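Local coordinates for protein arylsulfatase (Pseudoalteromonas sp. MB47, PDB 7AJ0) that probably removes sulfate ester groups from the algal polysaccharide fucoidan in an exo-acting manner, as a calcium-binding sulfatase that assembles into a hexamer, at residues R418-M423 against T430-L435; G77-N82 against A284-M289; K137-G142 against E393-M398; G149-L154 against V256-P261; G363-G368 against F408-N413. All blocks are in the same frame, centred on the assembly; numbering follows the deposited sequence.

Contact 1 (R418-M423 against T430-L435)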
# COMPACT_ATOMS: atom_id res chain seq x y z
N ARG A 418 -18.98 -6.50 34.57
CA ARG A 418 -18.51 -5.39 33.75
C ARG A 418 -19.25 -5.39 32.42
O ARG A 418 -19.30 -6.42 31.74
CB ARG A 418 -17.00 -5.48 33.52
CG ARG A 418 -16.46 -4.44 32.54
CD ARG A 418 -14.94 -4.45 32.48
NE ARG A 418 -14.34 -3.88 33.69
CZ ARG A 418 -14.20 -2.58 33.91
NH1 ARG A 418 -13.64 -2.16 35.04
NH2 ARG A 418 -14.63 -1.70 33.03
N GLN A 419 -19.82 -4.25 32.07
CA GLN A 419 -20.59 -4.12 30.84
C GLN A 419 -19.76 -3.60 29.68
O GLN A 419 -20.04 -3.96 28.52
CB GLN A 419 -21.78 -3.19 31.08
CG GLN A 419 -22.83 -3.23 30.00
CD GLN A 419 -24.06 -2.42 30.36
OE1 GLN A 419 -25.19 -2.86 30.13
NE2 GLN A 419 -23.85 -1.24 30.92
N VAL A 420 -18.75 -2.77 29.94
CA VAL A 420 -17.98 -2.13 28.89
C VAL A 420 -16.53 -2.01 29.33
O VAL A 420 -16.23 -1.82 30.52
CB VAL A 420 -18.54 -0.73 28.54
CG1 VAL A 420 -17.70 -0.08 27.45
CG2 VAL A 420 -20.00 -0.82 28.11
N VAL A 421 -15.62 -2.13 28.37
CA VAL A 421 -14.21 -1.84 28.56
C VAL A 421 -13.89 -0.59 27.75
O VAL A 421 -14.19 -0.53 26.56
CB VAL A 421 -13.32 -3.02 28.13
CG1 VAL A 421 -11.84 -2.64 28.22
CG2 VAL A 421 -13.60 -4.24 28.99
N TYR A 422 -13.29 0.40 28.41
CA TYR A 422 -12.91 1.65 27.76
C TYR A 422 -11.41 1.66 27.54
O TYR A 422 -10.63 1.40 28.47
CB TYR A 422 -13.34 2.84 28.61
CG TYR A 422 -14.84 2.91 28.78
CD1 TYR A 422 -15.65 3.45 27.79
CD2 TYR A 422 -15.44 2.43 29.94
CE1 TYR A 422 -17.01 3.51 27.95
CE2 TYR A 422 -16.81 2.49 30.10
CZ TYR A 422 -17.59 3.03 29.10
OH TYR A 422 -18.95 3.09 29.26
N MET A 423 -11.00 1.98 26.32
CA MET A 423 -9.62 1.88 25.89
C MET A 423 -9.07 3.27 25.60
O MET A 423 -9.70 4.05 24.88
CB MET A 423 -9.53 0.98 24.66
CG MET A 423 -10.52 -0.18 24.74
SD MET A 423 -10.01 -1.68 23.90
CE MET A 423 -11.29 -2.79 24.45
N THR A 430 -9.79 6.03 22.44
CA THR A 430 -9.74 5.46 21.10
C THR A 430 -10.81 4.42 20.82
O THR A 430 -11.29 4.34 19.69
CB THR A 430 -8.36 4.81 20.86
OG1 THR A 430 -8.16 3.74 21.80
CG2 THR A 430 -7.25 5.83 21.02
N ALA A 431 -11.22 3.63 21.81
CA ALA A 431 -12.14 2.54 21.53
C ALA A 431 -12.79 2.06 22.82
O ALA A 431 -12.34 2.37 23.92
CB ALA A 431 -11.43 1.38 20.83
N LEU A 432 -13.87 1.31 22.65
CA LEU A 432 -14.52 0.60 23.74
C LEU A 432 -14.97 -0.76 23.23
O LEU A 432 -15.09 -0.98 22.02
CB LEU A 432 -15.71 1.38 24.31
CG LEU A 432 -16.90 1.66 23.38
CD1 LEU A 432 -17.87 0.49 23.33
CD2 LEU A 432 -17.61 2.93 23.82
N ARG A 433 -15.21 -1.68 24.16
CA ARG A 433 -15.82 -2.96 23.84
C ARG A 433 -17.10 -3.12 24.65
O ARG A 433 -17.12 -2.86 25.86
CB ARG A 433 -14.89 -4.14 24.13
CG ARG A 433 -15.59 -5.47 23.85
CD ARG A 433 -14.69 -6.68 23.99
NE ARG A 433 -15.48 -7.90 23.94
CZ ARG A 433 -14.98 -9.13 23.99
NH1 ARG A 433 -13.67 -9.30 24.07
NH2 ARG A 433 -15.78 -10.18 23.94
N TRP A 434 -18.15 -3.58 23.98
CA TRP A 434 -19.45 -3.80 24.60
C TRP A 434 -20.01 -5.09 24.01
O TRP A 434 -20.12 -5.22 22.79
CB TRP A 434 -20.38 -2.62 24.34
CG TRP A 434 -21.80 -2.88 24.68
CD1 TRP A 434 -22.29 -3.40 25.84
CD2 TRP A 434 -22.93 -2.62 23.85
NE1 TRP A 434 -23.65 -3.49 25.78
CE2 TRP A 434 -24.08 -3.01 24.57
CE3 TRP A 434 -23.10 -2.09 22.57
CZ2 TRP A 434 -25.36 -2.90 24.05
CZ3 TRP A 434 -24.37 -1.98 22.05
CH2 TRP A 434 -25.49 -2.39 22.79
N LEU A 435 -20.36 -6.03 24.88
CA LEU A 435 -20.76 -7.38 24.45
C LEU A 435 -19.55 -7.95 23.72
O LEU A 435 -18.45 -7.96 24.29
CB LEU A 435 -22.05 -7.31 23.65
CG LEU A 435 -23.25 -6.67 24.35
CD1 LEU A 435 -24.37 -6.36 23.36
CD2 LEU A 435 -23.77 -7.58 25.47
O HOH W 1 -25.39 -4.78 27.86
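V421 and R433 face each other as an antiparallel hydrogen-bonded pair: V421 N donates to R433 O at 3.0 Å, and R433 N to V421 O at 2.9 Å. Further along, M423 N meets A431 O at 2.8 Å. M423 O receives T430 N at 3.1 Å and, more weakly, A431 N. T430 and A431 thus share M423 as a partner, a classic beta bulge.

On one face of the pair, L432 CB packs 4.0 Å from V420 CG1 and lies obliquely beside the ring of Y422, while V420 CG1 covers a face of that ring near its rim. On the other, M423 has CG on the side away from its carbonyl carbon and runs extended past A431 to bring CE 3.9 Å from R433 CB. The two strands form a beta hairpin at the margin of the four-stranded antiparallel sheet that belongs, as in other sulfatases, to the smaller C-terminal part of the fold.

At the hairpin's open end, Q419 O sits in the plane of the W434 indole, 3.5 Å from CD1. A water accepts from W434 NE1 and donates to Q419 OE1, which D16 N also holds. R433 extends away, its NE on L435 O and its outer nitrogens on Y97 and D436. Helix 489-505 lies against the face carrying V420, Y422 and W434: H499 stacks on Y422 and F495 meets W434 edge-to-face. F14, near the N terminus, does likewise.

Contact 2 (G77-N82 against A284-M289)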
# COMPACT_ATOMS: atom_id res chain seq x y z
N GLY A 77 7.31 -23.19 20.42
CA GLY A 77 8.59 -23.61 20.95
C GLY A 77 8.89 -23.16 22.37
O GLY A 77 10.05 -22.85 22.68
N ALA A 78 7.88 -23.13 23.23
CA ALA A 78 8.10 -22.80 24.64
C ALA A 78 6.96 -23.30 25.51
O ALA A 78 6.10 -22.52 25.92
CB ALA A 78 8.26 -21.28 24.81
N PRO A 79 6.94 -24.60 25.83
CA PRO A 79 5.87 -25.13 26.69
C PRO A 79 5.79 -24.38 28.02
O PRO A 79 6.79 -23.91 28.56
CB PRO A 79 6.28 -26.59 26.91
CG PRO A 79 7.16 -26.93 25.76
CD PRO A 79 7.87 -25.65 25.39
N THR A 80 4.57 -24.27 28.54
CA THR A 80 4.30 -23.64 29.83
C THR A 80 3.40 -24.57 30.64
O THR A 80 2.21 -24.31 30.82
CB THR A 80 3.65 -22.27 29.66
OG1 THR A 80 2.35 -22.41 29.06
CG2 THR A 80 4.51 -21.37 28.77
N PRO A 81 3.96 -25.67 31.16
CA PRO A 81 3.10 -26.66 31.84
C PRO A 81 2.49 -26.15 33.14
O PRO A 81 1.32 -26.47 33.41
CB PRO A 81 4.06 -27.84 32.09
CG PRO A 81 5.43 -27.25 32.05
CD PRO A 81 5.35 -26.14 31.03
N ASN A 82 3.23 -25.40 33.95
CA ASN A 82 2.67 -24.95 35.23
C ASN A 82 1.55 -23.93 35.01
O ASN A 82 0.52 -23.98 35.69
CB ASN A 82 3.76 -24.34 36.11
CG ASN A 82 4.76 -25.37 36.57
OD1 ASN A 82 4.43 -26.30 37.30
ND2 ASN A 82 6.01 -25.21 36.14
N ALA A 284 16.87 -23.97 27.02
CA ALA A 284 15.87 -24.80 27.69
C ALA A 284 14.61 -24.96 26.85
O ALA A 284 13.96 -26.01 26.90
CB ALA A 284 15.53 -24.20 29.05
N SER A 285 14.24 -23.94 26.09
CA SER A 285 13.07 -24.05 25.23
C SER A 285 13.45 -24.76 23.93
O SER A 285 14.58 -24.64 23.46
CB SER A 285 12.51 -22.67 24.91
OG SER A 285 13.35 -21.98 24.00
N PRO A 286 12.52 -25.50 23.33
CA PRO A 286 12.80 -26.07 22.00
C PRO A 286 13.17 -25.02 20.97
O PRO A 286 14.00 -25.28 20.09
CB PRO A 286 11.50 -26.79 21.63
CG PRO A 286 10.85 -27.09 22.94
CD PRO A 286 11.22 -25.95 23.86
N ALA A 287 12.58 -23.82 21.06
CA ALA A 287 12.93 -22.76 20.12
C ALA A 287 14.36 -22.29 20.31
O ALA A 287 15.01 -21.89 19.33
CB ALA A 287 11.97 -21.58 20.29
N ALA A 288 14.87 -22.32 21.54
CA ALA A 288 16.25 -21.95 21.83
C ALA A 288 16.52 -20.49 21.46
O ALA A 288 17.52 -20.16 20.82
CB ALA A 288 17.23 -22.88 21.12
N MET A 289 15.61 -19.61 21.87
CA MET A 289 15.76 -18.17 21.70
C MET A 289 15.55 -17.49 23.04
O MET A 289 14.79 -17.98 23.88
CB MET A 289 14.75 -17.63 20.68
CG MET A 289 15.07 -18.01 19.24
SD MET A 289 16.48 -17.09 18.57
CE MET A 289 15.75 -15.48 18.29
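S285 opens the contact by setting CB 3.3 Å from the carbonyl oxygen of G77. Its OG, placed between the backbone N and the carbonyl carbon (chi1 73°), turns to its own loop, accepting from A288 N at 2.9 Å in an ST motif and bonding to D293 of helix 290-311. With an alanine here the hydroxyl is gone, and A288 N and D293 would probably lose their common mate, leaving the turn that presents P286 and A287 less firmly set.

P286 follows with CD 3.5 Å from the same G77 O, and its CD also faces CD of P79 at 3.7 Å, so that two proline rings meet through their CD corners. A287 then supplies the single hydrogen bond between the segments, A287 N to G77 O at 3.2 Å, reaching the carbonyl well off its axis (C=O...N angle 123°). A287 CB lies close by, and a beta carbon on G77 would collide with it. Farther on, A288 touches T200 of a neighbouring subunit.

Joining the loop before helix 81-88 to the loop before helix 290-311, the contact turns on one carbonyl oxygen: a lone N-H supplies direction, and the surrounding carbons supply close, nondirectional packing.

Contact 3 (K137-G142 against E393-M398)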
# COMPACT_ATOMS: atom_id res chain seq x y z
N LYS A 137 -2.25 11.47 46.00
CA LYS A 137 -3.70 11.46 45.80
C LYS A 137 -4.24 10.05 45.59
O LYS A 137 -5.30 9.70 46.12
CB LYS A 137 -4.02 12.36 44.61
CG LYS A 137 -5.44 12.38 44.09
CD LYS A 137 -5.49 13.30 42.85
CE LYS A 137 -6.86 13.32 42.17
NZ LYS A 137 -7.85 14.17 42.90
N GLU A 138 -3.52 9.22 44.84
CA GLU A 138 -3.99 7.87 44.55
C GLU A 138 -3.90 6.99 45.79
O GLU A 138 -3.13 7.25 46.72
CB GLU A 138 -3.18 7.26 43.40
CG GLU A 138 -3.21 8.06 42.11
CD GLU A 138 -4.62 8.28 41.59
OE1 GLU A 138 -4.90 9.39 41.06
OE2 GLU A 138 -5.45 7.35 41.71
N VAL A 139 -4.71 5.93 45.80
CA VAL A 139 -4.83 5.02 46.93
C VAL A 139 -4.59 3.61 46.43
O VAL A 139 -5.46 3.02 45.76
CB VAL A 139 -6.21 5.13 47.61
CG1 VAL A 139 -6.33 4.11 48.72
CG2 VAL A 139 -6.42 6.54 48.15
N SER A 140 -3.44 3.04 46.76
CA SER A 140 -3.10 1.70 46.33
C SER A 140 -3.79 0.66 47.22
O SER A 140 -4.20 0.95 48.34
CB SER A 140 -1.59 1.48 46.36
OG SER A 140 -1.10 1.54 47.68
N GLN A 141 -3.90 -0.56 46.69
CA GLN A 141 -4.45 -1.64 47.51
C GLN A 141 -3.51 -1.99 48.66
O GLN A 141 -3.96 -2.47 49.70
CB GLN A 141 -4.75 -2.88 46.66
CG GLN A 141 -3.54 -3.53 46.01
CD GLN A 141 -3.36 -3.10 44.57
OE1 GLN A 141 -2.98 -1.96 44.30
NE2 GLN A 141 -3.63 -4.01 43.64
N GLY A 142 -2.21 -1.75 48.48
CA GLY A 142 -1.30 -1.90 49.60
C GLY A 142 -1.70 -1.04 50.78
O GLY A 142 -1.73 -1.51 51.92
N GLU A 393 -13.56 2.57 51.90
CA GLU A 393 -12.50 3.51 52.23
C GLU A 393 -12.04 4.35 51.05
O GLU A 393 -11.12 5.16 51.20
CB GLU A 393 -11.30 2.76 52.81
CG GLU A 393 -11.57 2.07 54.15
CD GLU A 393 -11.72 3.06 55.30
OE1 GLU A 393 -10.93 4.02 55.36
OE2 GLU A 393 -12.63 2.88 56.13
N LEU A 394 -12.66 4.18 49.88
CA LEU A 394 -12.20 4.90 48.69
C LEU A 394 -12.67 6.35 48.73
O LEU A 394 -13.84 6.60 49.00
CB LEU A 394 -12.71 4.22 47.42
CG LEU A 394 -12.10 2.88 47.04
CD1 LEU A 394 -12.77 2.34 45.79
CD2 LEU A 394 -10.60 3.00 46.83
N PRO A 395 -11.79 7.32 48.47
CA PRO A 395 -12.21 8.73 48.52
C PRO A 395 -13.32 9.01 47.51
O PRO A 395 -13.32 8.50 46.39
CB PRO A 395 -10.93 9.50 48.18
CG PRO A 395 -10.03 8.52 47.51
CD PRO A 395 -10.36 7.18 48.10
N SER A 396 -14.28 9.84 47.93
CA SER A 396 -15.48 10.08 47.16
C SER A 396 -15.31 11.14 46.07
O SER A 396 -16.20 11.29 45.23
CB SER A 396 -16.62 10.51 48.09
OG SER A 396 -16.80 9.55 49.12
N ASN A 397 -14.20 11.88 46.07
CA ASN A 397 -13.94 12.89 45.06
C ASN A 397 -13.23 12.33 43.84
O ASN A 397 -12.92 13.09 42.91
CB ASN A 397 -13.11 14.03 45.66
CG ASN A 397 -11.74 13.57 46.12
OD1 ASN A 397 -11.62 12.77 47.05
ND2 ASN A 397 -10.70 14.07 45.47
N MET A 398 -12.95 11.03 43.81
CA MET A 398 -12.25 10.39 42.71
C MET A 398 -13.12 9.30 42.11
O MET A 398 -13.73 8.51 42.84
CB MET A 398 -10.91 9.80 43.18
CG MET A 398 -9.88 10.84 43.57
SD MET A 398 -8.54 10.19 44.59
CE MET A 398 -8.00 8.79 43.62
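A type I beta turn, P395 to M398, in the loop between helices 377-387 and 406-409 docks against the short connection from helix 134-137 to helix 141-146, with P395 meeting V139 and M398 meeting K137 and E138. V139 CG2, the branch anti to the carbonyl carbon, points at P395 and comes 4.0 Å from its CD.

M398 and K137 lie alongside each other, running in opposite senses. The sulfur runs beside the lysine's aliphatic part, with M398 SD 3.8 Å from K137 CG and 3.6 Å from the carbonyl K137 O. A bend at chi3 (52°) then turns the methyl aside, so that M398 CE lies 3.5 Å from E138 OE2. That oxygen is in a salt bridge with R113, and R113 touches M398 too. The thioether therefore packs beside this ion pair without bonding to it. Replacing M398 by alanine takes away the sulfur and methyl, and would probably open a gap beside K137 and the E138 carboxylate.

No hydrogen bond joins the two segments directly; the polar fastenings lie around them. S140 caps helix 141-146 through K143 N, while V139 O receives the hydroxyl of Y381 from helix 377-387. L144 of helix 141-146 packs against both V139 and L394, and L394 also touches Y381 and M382, so the loop leading into the turn is set between helices 141-146 and 377-387.

Contact 4 (G149-L154 against V256-P261)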
# COMPACT_ATOMS: atom_id res chain seq x y z
N GLY A 149 -4.75 -5.32 58.32
CA GLY A 149 -3.97 -6.44 58.80
C GLY A 149 -3.21 -7.23 57.75
O GLY A 149 -2.54 -8.21 58.11
N TYR A 150 -3.30 -6.85 56.48
CA TYR A 150 -2.52 -7.52 55.45
C TYR A 150 -1.07 -7.06 55.50
O TYR A 150 -0.77 -5.90 55.79
CB TYR A 150 -3.09 -7.22 54.06
CG TYR A 150 -4.28 -8.06 53.67
CD1 TYR A 150 -5.55 -7.78 54.16
CD2 TYR A 150 -4.15 -9.13 52.79
CE1 TYR A 150 -6.64 -8.54 53.80
CE2 TYR A 150 -5.24 -9.89 52.42
CZ TYR A 150 -6.48 -9.59 52.93
OH TYR A 150 -7.56 -10.36 52.57
N LYS A 151 -0.15 -7.99 55.22
CA LYS A 151 1.22 -7.65 54.85
C LYS A 151 1.26 -7.54 53.33
O LYS A 151 0.99 -8.52 52.63
CB LYS A 151 2.21 -8.68 55.36
CG LYS A 151 2.34 -8.72 56.89
CD LYS A 151 2.96 -7.45 57.46
CE LYS A 151 4.46 -7.36 57.18
NZ LYS A 151 5.06 -6.09 57.70
N THR A 152 1.58 -6.36 52.82
CA THR A 152 1.46 -6.05 51.40
C THR A 152 2.84 -5.80 50.80
O THR A 152 3.68 -5.13 51.41
CB THR A 152 0.57 -4.82 51.19
OG1 THR A 152 1.18 -3.68 51.81
CG2 THR A 152 -0.80 -5.05 51.81
N ALA A 153 3.06 -6.33 49.61
CA ALA A 153 4.36 -6.20 48.97
C ALA A 153 4.21 -6.20 47.46
O ALA A 153 3.32 -6.85 46.90
CB ALA A 153 5.31 -7.33 49.39
N LEU A 154 5.09 -5.45 46.80
CA LEU A 154 5.30 -5.55 45.36
C LEU A 154 6.75 -5.95 45.15
O LEU A 154 7.66 -5.25 45.61
CB LEU A 154 4.98 -4.24 44.65
CG LEU A 154 4.98 -4.34 43.12
CD1 LEU A 154 3.92 -3.41 42.54
CD2 LEU A 154 6.35 -4.01 42.54
N VAL A 256 3.15 -15.97 56.34
CA VAL A 256 2.43 -17.16 56.79
C VAL A 256 2.87 -17.55 58.20
O VAL A 256 2.07 -18.02 59.01
CB VAL A 256 2.61 -18.31 55.80
CG1 VAL A 256 1.97 -19.59 56.34
CG2 VAL A 256 2.02 -17.94 54.44
N ASP A 257 4.16 -17.36 58.50
CA ASP A 257 4.66 -17.70 59.83
C ASP A 257 4.14 -16.74 60.89
O ASP A 257 4.01 -17.11 62.06
CB ASP A 257 6.19 -17.73 59.83
CG ASP A 257 6.76 -18.89 59.04
OD1 ASP A 257 5.97 -19.77 58.61
OD2 ASP A 257 7.99 -18.94 58.84
N GLU A 258 3.85 -15.49 60.51
CA GLU A 258 3.25 -14.54 61.43
C GLU A 258 1.74 -14.72 61.56
O GLU A 258 1.13 -14.11 62.44
CB GLU A 258 3.53 -13.10 60.97
CG GLU A 258 5.00 -12.72 60.99
CD GLU A 258 5.26 -11.38 60.32
OE1 GLU A 258 4.31 -10.57 60.22
OE2 GLU A 258 6.41 -11.15 59.89
N GLY A 259 1.13 -15.53 60.69
CA GLY A 259 -0.31 -15.72 60.74
C GLY A 259 -1.11 -14.59 60.16
O GLY A 259 -2.30 -14.45 60.48
N LYS A 260 -0.52 -13.76 59.30
CA LYS A 260 -1.22 -12.62 58.73
C LYS A 260 -1.50 -12.85 57.25
O LYS A 260 -0.71 -13.48 56.55
CB LYS A 260 -0.42 -11.33 58.89
CG LYS A 260 -0.36 -10.82 60.32
CD LYS A 260 0.52 -9.58 60.44
CE LYS A 260 0.57 -9.07 61.87
NZ LYS A 260 1.61 -8.03 62.06
N PRO A 261 -2.63 -12.35 56.74
CA PRO A 261 -2.88 -12.45 55.30
C PRO A 261 -1.86 -11.62 54.53
O PRO A 261 -1.44 -10.55 54.97
CB PRO A 261 -4.30 -11.88 55.14
CG PRO A 261 -4.88 -11.82 56.52
CD PRO A 261 -3.71 -11.64 57.45
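P261 O accepts from K151 N at 2.9 Å, with the donor almost on the line of the C=O bond (163°), and the same oxygen is approached by Y150 CA at 3.3 Å in a CA-H...O contact. Proline has no N-H to offer, so the carbonyl carries the pairing here, at the point where strand 151-155 begins beside strand 262-267.

The side chains of Y150 and P261 cross at about a right angle, and the ring takes P261 CB over one face, a CH-pi contact with the carbon 3.7 Å from the ring centroid and 21° off the normal. Y150 CG is turned away from its carbonyl carbon (chi1 -81°), which brings the ring down beside the proline, and a hydrogen bond from OH to P52 O fixes the far end. G149 O packs 3.7 Å from P261 CD and lies near K260 CB as well. Toward solvent, K151 folds at chi2 and chi3, with its CG 4.1 Å from K260 CD. K151 NZ remains 5.2 Å from E258 OE1, so attraction between them is probably modest.

Both approaches to the strands are Schellman motifs: G149 ends helix 141-146 and G259 ends helix 240-258. From there the parallel pairing runs on between K151 and Y263, while F251 of helix 240-258 touches K151 and A153, and strand 53-59 flanks strand 262-267 on its other side.

Contact 5 (G363-G368 against F408-N413)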
# COMPACT_ATOMS: atom_id res chain seq x y z
N GLY A 363 -10.42 -25.05 45.76
CA GLY A 363 -11.62 -25.28 46.52
C GLY A 363 -12.66 -24.17 46.44
O GLY A 363 -13.78 -24.36 46.94
N MET A 364 -12.32 -23.03 45.84
CA MET A 364 -13.25 -21.93 45.65
C MET A 364 -13.67 -21.77 44.20
O MET A 364 -14.85 -21.58 43.91
CB MET A 364 -12.61 -20.62 46.14
CG MET A 364 -12.38 -20.53 47.63
SD MET A 364 -13.83 -19.95 48.52
CE MET A 364 -14.51 -21.49 49.11
N ILE A 365 -12.71 -21.84 43.28
CA ILE A 365 -12.95 -21.70 41.85
C ILE A 365 -12.89 -23.08 41.24
O ILE A 365 -11.86 -23.76 41.31
CB ILE A 365 -11.94 -20.74 41.20
CG1 ILE A 365 -12.15 -19.32 41.73
CG2 ILE A 365 -12.07 -20.79 39.68
CD1 ILE A 365 -11.18 -18.28 41.18
N SER A 366 -14.00 -23.52 40.65
CA SER A 366 -14.06 -24.85 40.07
C SER A 366 -13.11 -24.96 38.88
O SER A 366 -12.90 -24.00 38.13
CB SER A 366 -15.49 -25.18 39.64
OG SER A 366 -16.36 -25.22 40.76
N ALA A 367 -12.54 -26.14 38.72
CA ALA A 367 -11.54 -26.37 37.69
C ALA A 367 -12.18 -26.50 36.32
O ALA A 367 -13.33 -26.92 36.18
CB ALA A 367 -10.74 -27.64 38.00
N GLY A 368 -11.42 -26.11 35.30
CA GLY A 368 -11.84 -26.34 33.93
C GLY A 368 -12.81 -25.33 33.37
O GLY A 368 -13.55 -25.66 32.44
N PHE A 408 -18.20 -12.83 39.91
CA PHE A 408 -17.90 -13.40 38.60
C PHE A 408 -16.88 -14.52 38.70
O PHE A 408 -17.04 -15.57 38.06
CB PHE A 408 -17.41 -12.27 37.68
CG PHE A 408 -16.87 -12.74 36.36
CD1 PHE A 408 -17.63 -13.52 35.51
CD2 PHE A 408 -15.59 -12.35 35.96
CE1 PHE A 408 -17.13 -13.93 34.29
CE2 PHE A 408 -15.09 -12.76 34.74
CZ PHE A 408 -15.85 -13.55 33.90
N LEU A 409 -15.85 -14.34 39.53
CA LEU A 409 -14.78 -15.33 39.63
C LEU A 409 -15.18 -16.55 40.45
O LEU A 409 -14.65 -17.65 40.22
CB LEU A 409 -13.53 -14.70 40.23
CG LEU A 409 -12.84 -13.60 39.42
CD1 LEU A 409 -11.73 -12.95 40.22
CD2 LEU A 409 -12.30 -14.16 38.12
N LEU A 410 -16.09 -16.39 41.41
CA LEU A 410 -16.45 -17.47 42.33
C LEU A 410 -17.73 -18.20 41.93
O LEU A 410 -18.13 -19.13 42.64
CB LEU A 410 -16.59 -16.93 43.75
CG LEU A 410 -15.37 -16.22 44.33
CD1 LEU A 410 -15.62 -15.80 45.77
CD2 LEU A 410 -14.13 -17.09 44.23
N ALA A 411 -18.37 -17.81 40.84
CA ALA A 411 -19.56 -18.48 40.35
C ALA A 411 -19.19 -19.43 39.21
O ALA A 411 -18.38 -19.09 38.34
CB ALA A 411 -20.60 -17.47 39.85
N ASP A 412 -19.77 -20.63 39.23
CA ASP A 412 -19.57 -21.58 38.15
C ASP A 412 -20.15 -21.01 36.85
O ASP A 412 -21.35 -20.75 36.76
CB ASP A 412 -20.24 -22.91 38.48
CG ASP A 412 -19.47 -23.70 39.52
OD1 ASP A 412 -18.32 -23.33 39.83
OD2 ASP A 412 -20.03 -24.69 40.05
N ASN A 413 -19.28 -20.80 35.87
CA ASN A 413 -19.67 -20.23 34.58
C ASN A 413 -20.47 -18.94 34.79
O ASN A 413 -21.52 -18.72 34.17
CB ASN A 413 -20.47 -21.24 33.76
CG ASN A 413 -19.85 -22.62 33.79
OD1 ASN A 413 -18.79 -22.85 33.20
ND2 ASN A 413 -20.50 -23.54 34.49
O HOH W 2 -16.49 -22.07 40.87
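I365 and L410 make the apolar centre, their side chains crossing at about a right angle with I365 CG1 3.9 Å from L410 CD2. M364 adds its CB at 4.3 Å from that same L410 CD2. The isoleucine holds CG1 opposite its carbonyl carbon and continues extended (chi1 -66°, chi2 179°), which lays the chain against the last turn of helix 406-409: I365 CG1 comes 3.4 Å from the carbonyl L409 O, and I365 CD1 lies 4.4 Å from L409 CB.

Beside this patch, M364 O and L410 O both accept from the ammonium of K40 in helix 31-48, so one lysine ties the two segments together from a third element. S366 then brings the contact to its polar rim, where its OG donates to D412 OD1 at 2.9 Å. The hydroxyl meets the carboxylate on its syn side, 25° out of plane. This direct bond is what holds the serine side chain to D412. A water accepts from S366 N at 2.9 Å. Q369 adds a further link, its side-chain amide bonding S366 O and N413 N.

I365 and L409 both rest on L91 and A359, residues of neighbouring antiparallel strands in the large mixed sheet. A connecting loop and the end of a short helix thus pack on that sheet, the central element of the alpha/beta sulfatase fold, which belongs to the alkaline phosphatase superfamily.

From the N terminus, 77-82 opens contact 2, 137-142 opens contact 3 and 149-154 opens contact 4. Contact 4 closes first, at 256-261, nested within the loops of both others. Contact 2 closes at 284-289, so it crosses contact 3, whose partner arrives only at 393-398. Contact 5 opens at 363-368 and closes at 408-413, crossing contact 3 in turn. Contact 1, a local hairpin, follows in series. Contacts 3 and 4 touch where G142 O lies 3.6 Å from T152 OG1. Contacts 4 and 5 tie helix ends and loops to the large mixed sheet, contacts 2 and 3 join loops beside its helices, and contact 1 belongs to the C-terminal sheet, its centre about 24 Å from that of contact 5.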